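Local coordinates for protein quinoline 2-oxidoreductase large subunit (PDB 1T3Q) that carries the molybdenum cofactor of a xanthine dehydrogenase family hydroxylase that probably oxidises quinoline at its carbon 2, at residues A684-V695 and Y711-P720. Residues are numbered along the deposited sequence; the frame is centred on the assembly and turned at random.
Sequences AQAIGQTLLEEV and YLIPTTLDVP
The Y711 ring carries the backbone N of V695 in plane at its edge, while V695 CG2 approaches CE1 obliquely at 3.6 Å and the E693 carboxylate is turned 63° to the ring. Here a buried loop of the molybdopterin cofactor-binding domain runs over the C-terminal end of helix 672-692, which has a wider pi-type turn at 688-692, where the backbone N atoms of L692 and E693 reach G688 O from opposite faces of its plane. With CG anti to the backbone N (chi1 -169°), Y711 extends its OH to E693 OE2, a weak hydrogen bond of 2.5 Å; S197 N also bonds to that hydroxyl. A phenylalanine here would probably leave E693 OE2 and S197 N without their shared hydroxyl partner. E693 OE1 forms a salt bridge with R143 of the small subunit and lies 3.3 Å from P714 CD. P714 packs down on G688, CD to CA 3.5 Å, where a side chain would clash. Farther along, L692 CD1 reaches D718 CG at 3.8 Å; D718 OD2, itself paired with R186 of the medium subunit, accepts from T715 N and OG1. One water accepts from L712 N and E694 N and lies 2.7 Å from L692 O.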
ATOM      1  N   ALA B 684      -4.447 -13.293  33.878  1.00 15.43           N
ATOM      2  CA  ALA B 684      -3.111 -12.777  34.163  1.00 14.98           C
ATOM      3  C   ALA B 684      -3.190 -11.275  34.461  1.00 14.33           C
ATOM      4  O   ALA B 684      -2.585 -10.788  35.418  1.00 13.84           O
ATOM      5  CB  ALA B 684      -2.174 -13.039  32.983  1.00 13.12           C
ATOM      6  N   GLN B 685      -3.937 -10.542  33.647  1.00 15.32           N
ATOM      7  CA  GLN B 685      -4.072  -9.105  33.872  1.00 16.87           C
ATOM      8  C   GLN B 685      -4.742  -8.835  35.214  1.00 15.53           C
ATOM      9  O   GLN B 685      -4.428  -7.847  35.882  1.00 17.52           O
ATOM     10  CB  GLN B 685      -4.859  -8.448  32.731  1.00 16.94           C
ATOM     11  CG  GLN B 685      -4.046  -8.320  31.442  1.00 17.39           C
ATOM     12  CD  GLN B 685      -4.856  -7.784  30.278  1.00 15.76           C
ATOM     13  OE1 GLN B 685      -5.989  -8.199  30.064  1.00 18.94           O
ATOM     14  NE2 GLN B 685      -4.268  -6.872  29.509  1.00 17.71           N
ATOM     15  N   ALA B 686      -5.654  -9.724  35.613  1.00 15.55           N
ATOM     16  CA  ALA B 686      -6.367  -9.607  36.886  1.00 14.88           C
ATOM     17  C   ALA B 686      -5.396  -9.763  38.054  1.00 16.17           C
ATOM     18  O   ALA B 686      -5.488  -9.056  39.057  1.00 14.85           O
ATOM     19  CB  ALA B 686      -7.465 -10.674  36.973  1.00 14.32           C
ATOM     20  N   ILE B 687      -4.473 -10.708  37.926  1.00 15.68           N
ATOM     21  CA  ILE B 687      -3.476 -10.928  38.959  1.00 15.20           C
ATOM     22  C   ILE B 687      -2.577  -9.692  39.007  1.00 14.44           C
ATOM     23  O   ILE B 687      -2.131  -9.264  40.076  1.00 14.35           O
ATOM     24  CB  ILE B 687      -2.644 -12.185  38.640  1.00 15.87           C
ATOM     25  CG1 ILE B 687      -3.508 -13.426  38.878  1.00 16.34           C
ATOM     26  CG2 ILE B 687      -1.370 -12.213  39.485  1.00 17.83           C
ATOM     27  CD1 ILE B 687      -2.923 -14.714  38.298  1.00 15.95           C
ATOM     28  N   GLY B 688      -2.326  -9.117  37.838  1.00 14.30           N
ATOM     29  CA  GLY B 688      -1.504  -7.922  37.771  1.00 16.55           C
ATOM     30  C   GLY B 688      -2.180  -6.794  38.537  1.00 16.54           C
ATOM     31  O   GLY B 688      -1.594  -6.214  39.451  1.00 17.75           O
ATOM     32  N   GLN B 689      -3.428  -6.496  38.189  1.00 17.74           N
ATOM     33  CA  GLN B 689      -4.154  -5.416  38.867  1.00 18.51           C
ATOM     34  C   GLN B 689      -4.270  -5.608  40.374  1.00 18.08           C
ATOM     35  O   GLN B 689      -4.100  -4.660  41.146  1.00 17.43           O
ATOM     36  CB  GLN B 689      -5.572  -5.260  38.303  1.00 18.36           C
ATOM     37  CG  GLN B 689      -6.332  -4.089  38.952  1.00 22.20           C
ATOM     38  CD  GLN B 689      -7.828  -4.101  38.685  1.00 22.87           C
ATOM     39  OE1 GLN B 689      -8.530  -3.131  38.994  1.00 23.65           O
ATOM     40  NE2 GLN B 689      -8.326  -5.200  38.128  1.00 21.76           N
ATOM     41  N   THR B 690      -4.548  -6.832  40.805  1.00 16.90           N
ATOM     42  CA  THR B 690      -4.731  -7.085  42.225  1.00 16.99           C
ATOM     43  C   THR B 690      -3.499  -7.258  43.100  1.00 16.68           C
ATOM     44  O   THR B 690      -3.570  -7.017  44.303  1.00 17.11           O
ATOM     45  CB  THR B 690      -5.654  -8.311  42.455  1.00 17.99           C
ATOM     46  OG1 THR B 690      -5.094  -9.468  41.817  1.00 17.96           O
ATOM     47  CG2 THR B 690      -7.040  -8.036  41.885  1.00 16.97           C
ATOM     48  N   LEU B 691      -2.367  -7.656  42.524  1.00 16.13           N
ATOM     49  CA  LEU B 691      -1.178  -7.874  43.341  1.00 15.84           C
ATOM     50  C   LEU B 691       0.086  -7.129  42.948  1.00 16.73           C
ATOM     51  O   LEU B 691       1.013  -7.044  43.755  1.00 18.02           O
ATOM     52  CB  LEU B 691      -0.833  -9.369  43.374  1.00 17.22           C
ATOM     53  CG  LEU B 691      -1.878 -10.357  43.892  1.00 16.44           C
ATOM     54  CD1 LEU B 691      -1.366 -11.784  43.710  1.00 17.73           C
ATOM     55  CD2 LEU B 691      -2.175 -10.073  45.353  1.00 18.96           C
ATOM     56  N   LEU B 692       0.122  -6.570  41.742  1.00 16.45           N
ATOM     57  CA  LEU B 692       1.343  -5.927  41.255  1.00 17.56           C
ATOM     58  C   LEU B 692       1.306  -4.529  40.653  1.00 17.31           C
ATOM     59  O   LEU B 692       2.192  -3.714  40.914  1.00 18.04           O
ATOM     60  CB  LEU B 692       1.974  -6.837  40.201  1.00 18.00           C
ATOM     61  CG  LEU B 692       2.357  -8.252  40.627  1.00 19.65           C
ATOM     62  CD1 LEU B 692       2.514  -9.136  39.399  1.00 20.84           C
ATOM     63  CD2 LEU B 692       3.643  -8.190  41.435  1.00 20.76           C
ATOM     64  N   GLU B 693       0.301  -4.270  39.823  1.00 17.62           N
ATOM     65  CA  GLU B 693       0.201  -3.009  39.101  1.00 17.22           C
ATOM     66  C   GLU B 693      -0.426  -1.784  39.743  1.00 18.15           C
ATOM     67  O   GLU B 693      -1.485  -1.854  40.369  1.00 17.36           O
ATOM     68  CB  GLU B 693      -0.527  -3.248  37.775  1.00 18.51           C
ATOM     69  CG  GLU B 693       0.002  -4.420  36.980  1.00 17.84           C
ATOM     70  CD  GLU B 693      -0.833  -4.719  35.755  1.00 20.33           C
ATOM     71  OE1 GLU B 693      -0.833  -5.891  35.321  1.00 20.50           O
ATOM     72  OE2 GLU B 693      -1.481  -3.789  35.218  1.00 19.57           O
ATOM     73  N   GLU B 694       0.247  -0.652  39.559  1.00 17.62           N
ATOM     74  CA  GLU B 694      -0.263   0.625  40.026  1.00 18.25           C
ATOM     75  C   GLU B 694       0.466   1.803  39.403  1.00 18.17           C
ATOM     76  O   GLU B 694       1.689   1.919  39.497  1.00 18.07           O
ATOM     77  CB  GLU B 694      -0.217   0.759  41.556  1.00 19.87           C
ATOM     78  CG  GLU B 694      -1.070   1.949  42.018  1.00 18.77           C
ATOM     79  CD  GLU B 694      -1.248   2.068  43.519  1.00 22.58           C
ATOM     80  OE1 GLU B 694      -2.017   2.960  43.941  1.00 24.69           O
ATOM     81  OE2 GLU B 694      -0.633   1.290  44.281  1.00 24.21           O
ATOM     82  N   VAL B 695      -0.295   2.654  38.726  1.00 18.63           N
ATOM     83  CA  VAL B 695       0.239   3.871  38.135  1.00 20.03           C
ATOM     84  C   VAL B 695       0.096   4.826  39.313  1.00 21.58           C
ATOM     85  O   VAL B 695      -1.002   4.998  39.847  1.00 21.71           O
ATOM     86  CB  VAL B 695      -0.625   4.346  36.948  1.00 20.92           C
ATOM     87  CG1 VAL B 695      -0.316   5.805  36.615  1.00 23.74           C
ATOM     88  CG2 VAL B 695      -0.352   3.464  35.730  1.00 20.63           C
ATOM     89  N   TYR B 711       6.464  -0.089  37.117  1.00 20.52           N
ATOM     90  CA  TYR B 711       5.128  -0.603  36.840  1.00 20.16           C
ATOM     91  C   TYR B 711       5.314  -2.084  36.542  1.00 20.87           C
ATOM     92  O   TYR B 711       5.791  -2.461  35.470  1.00 20.74           O
ATOM     93  CB  TYR B 711       4.498   0.084  35.627  1.00 18.44           C
ATOM     94  CG  TYR B 711       3.030  -0.246  35.484  1.00 18.46           C
ATOM     95  CD1 TYR B 711       2.077   0.377  36.293  1.00 16.21           C
ATOM     96  CD2 TYR B 711       2.594  -1.223  34.582  1.00 15.31           C
ATOM     97  CE1 TYR B 711       0.722   0.031  36.210  1.00 16.50           C
ATOM     98  CE2 TYR B 711       1.241  -1.577  34.495  1.00 16.99           C
ATOM     99  CZ  TYR B 711       0.315  -0.945  35.312  1.00 13.43           C
ATOM    100  OH  TYR B 711      -1.014  -1.304  35.251  1.00 15.49           O
ATOM    101  N   LEU B 712       4.923  -2.913  37.500  1.00 21.01           N
ATOM    102  CA  LEU B 712       5.095  -4.348  37.396  1.00 21.14           C
ATOM    103  C   LEU B 712       3.913  -5.123  36.827  1.00 21.21           C
ATOM    104  O   LEU B 712       2.842  -5.164  37.438  1.00 20.99           O
ATOM    105  CB  LEU B 712       5.425  -4.903  38.784  1.00 22.05           C
ATOM    106  CG  LEU B 712       6.389  -4.073  39.638  1.00 23.01           C
ATOM    107  CD1 LEU B 712       6.549  -4.737  41.001  1.00 22.39           C
ATOM    108  CD2 LEU B 712       7.735  -3.951  38.928  1.00 25.07           C
ATOM    109  N   ILE B 713       4.099  -5.729  35.656  1.00 19.97           N
ATOM    110  CA  ILE B 713       3.037  -6.543  35.085  1.00 18.57           C
ATOM    111  C   ILE B 713       3.450  -8.000  35.284  1.00 18.67           C
ATOM    112  O   ILE B 713       4.637  -8.317  35.395  1.00 17.16           O
ATOM    113  CB  ILE B 713       2.782  -6.264  33.585  1.00 19.30           C
ATOM    114  CG1 ILE B 713       4.055  -6.499  32.773  1.00 17.81           C
ATOM    115  CG2 ILE B 713       2.230  -4.843  33.403  1.00 17.84           C
ATOM    116  CD1 ILE B 713       3.813  -6.478  31.283  1.00 16.90           C
ATOM    117  N   PRO B 714       2.472  -8.905  35.339  1.00 16.88           N
ATOM    118  CA  PRO B 714       2.793 -10.317  35.544  1.00 16.18           C
ATOM    119  C   PRO B 714       3.735 -11.004  34.563  1.00 15.68           C
ATOM    120  O   PRO B 714       3.738 -10.737  33.360  1.00 15.63           O
ATOM    121  CB  PRO B 714       1.417 -10.989  35.624  1.00 16.60           C
ATOM    122  CG  PRO B 714       0.469 -10.000  35.007  1.00 19.29           C
ATOM    123  CD  PRO B 714       1.022  -8.666  35.402  1.00 17.12           C
ATOM    124  N   THR B 715       4.543 -11.899  35.119  1.00 16.89           N
ATOM    125  CA  THR B 715       5.502 -12.681  34.353  1.00 17.06           C
ATOM    126  C   THR B 715       5.083 -14.148  34.472  1.00 18.17           C
ATOM    127  O   THR B 715       4.090 -14.470  35.127  1.00 16.10           O
ATOM    128  CB  THR B 715       6.911 -12.560  34.938  1.00 19.19           C
ATOM    129  OG1 THR B 715       6.933 -13.184  36.227  1.00 20.39           O
ATOM    130  CG2 THR B 715       7.313 -11.098  35.091  1.00 19.96           C
ATOM    131  N   THR B 716       5.848 -15.029  33.836  1.00 17.17           N
ATOM    132  CA  THR B 716       5.586 -16.464  33.883  1.00 17.84           C
ATOM    133  C   THR B 716       5.604 -16.985  35.324  1.00 17.90           C
ATOM    134  O   THR B 716       5.076 -18.061  35.609  1.00 20.94           O
ATOM    135  CB  THR B 716       6.665 -17.234  33.102  1.00 17.44           C
ATOM    136  OG1 THR B 716       7.952 -16.747  33.497  1.00 18.24           O
ATOM    137  CG2 THR B 716       6.491 -17.058  31.605  1.00 16.99           C
ATOM    138  N   LEU B 717       6.207 -16.222  36.229  1.00 17.54           N
ATOM    139  CA  LEU B 717       6.307 -16.635  37.626  1.00 19.42           C
ATOM    140  C   LEU B 717       5.169 -16.124  38.507  1.00 19.02           C
ATOM    141  O   LEU B 717       5.093 -16.459  39.691  1.00 18.68           O
ATOM    142  CB  LEU B 717       7.650 -16.178  38.206  1.00 21.37           C
ATOM    143  CG  LEU B 717       8.887 -16.729  37.477  1.00 23.97           C
ATOM    144  CD1 LEU B 717      10.153 -16.088  38.029  1.00 25.23           C
ATOM    145  CD2 LEU B 717       8.937 -18.237  37.631  1.00 24.23           C
ATOM    146  N   ASP B 718       4.292 -15.318  37.926  1.00 18.01           N
ATOM    147  CA  ASP B 718       3.162 -14.751  38.658  1.00 19.16           C
ATOM    148  C   ASP B 718       1.845 -15.438  38.358  1.00 18.56           C
ATOM    149  O   ASP B 718       0.931 -15.415  39.180  1.00 20.01           O
ATOM    150  CB  ASP B 718       3.012 -13.267  38.327  1.00 19.03           C
ATOM    151  CG  ASP B 718       4.194 -12.447  38.783  1.00 19.08           C
ATOM    152  OD1 ASP B 718       4.456 -12.419  40.002  1.00 20.88           O
ATOM    153  OD2 ASP B 718       4.858 -11.835  37.925  1.00 20.04           O
ATOM    154  N   VAL B 719       1.743 -16.045  37.180  1.00 19.38           N
ATOM    155  CA  VAL B 719       0.509 -16.704  36.773  1.00 18.12           C
ATOM    156  C   VAL B 719       0.643 -18.217  36.836  1.00 19.51           C
ATOM    157  O   VAL B 719       1.543 -18.799  36.225  1.00 20.77           O
ATOM    158  CB  VAL B 719       0.116 -16.290  35.333  1.00 18.46           C
ATOM    159  CG1 VAL B 719      -1.325 -16.700  35.040  1.00 16.21           C
ATOM    160  CG2 VAL B 719       0.296 -14.784  35.159  1.00 15.68           C
ATOM    161  N   PRO B 720      -0.258 -18.879  37.578  1.00 20.07           N
ATOM    162  CA  PRO B 720      -0.220 -20.338  37.709  1.00 19.25           C
ATOM    163  C   PRO B 720      -0.896 -20.985  36.514  1.00 18.85           C
ATOM    164  O   PRO B 720      -1.406 -20.294  35.629  1.00 17.06           O
ATOM    165  CB  PRO B 720      -1.015 -20.576  38.983  1.00 20.00           C
ATOM    166  CG  PRO B 720      -2.128 -19.549  38.831  1.00 19.56           C
ATOM    167  CD  PRO B 720      -1.365 -18.308  38.373  1.00 18.74           C
TER
HETATM  168  O   HOH W   1       3.262  -1.656  39.532  1.00 14.91           O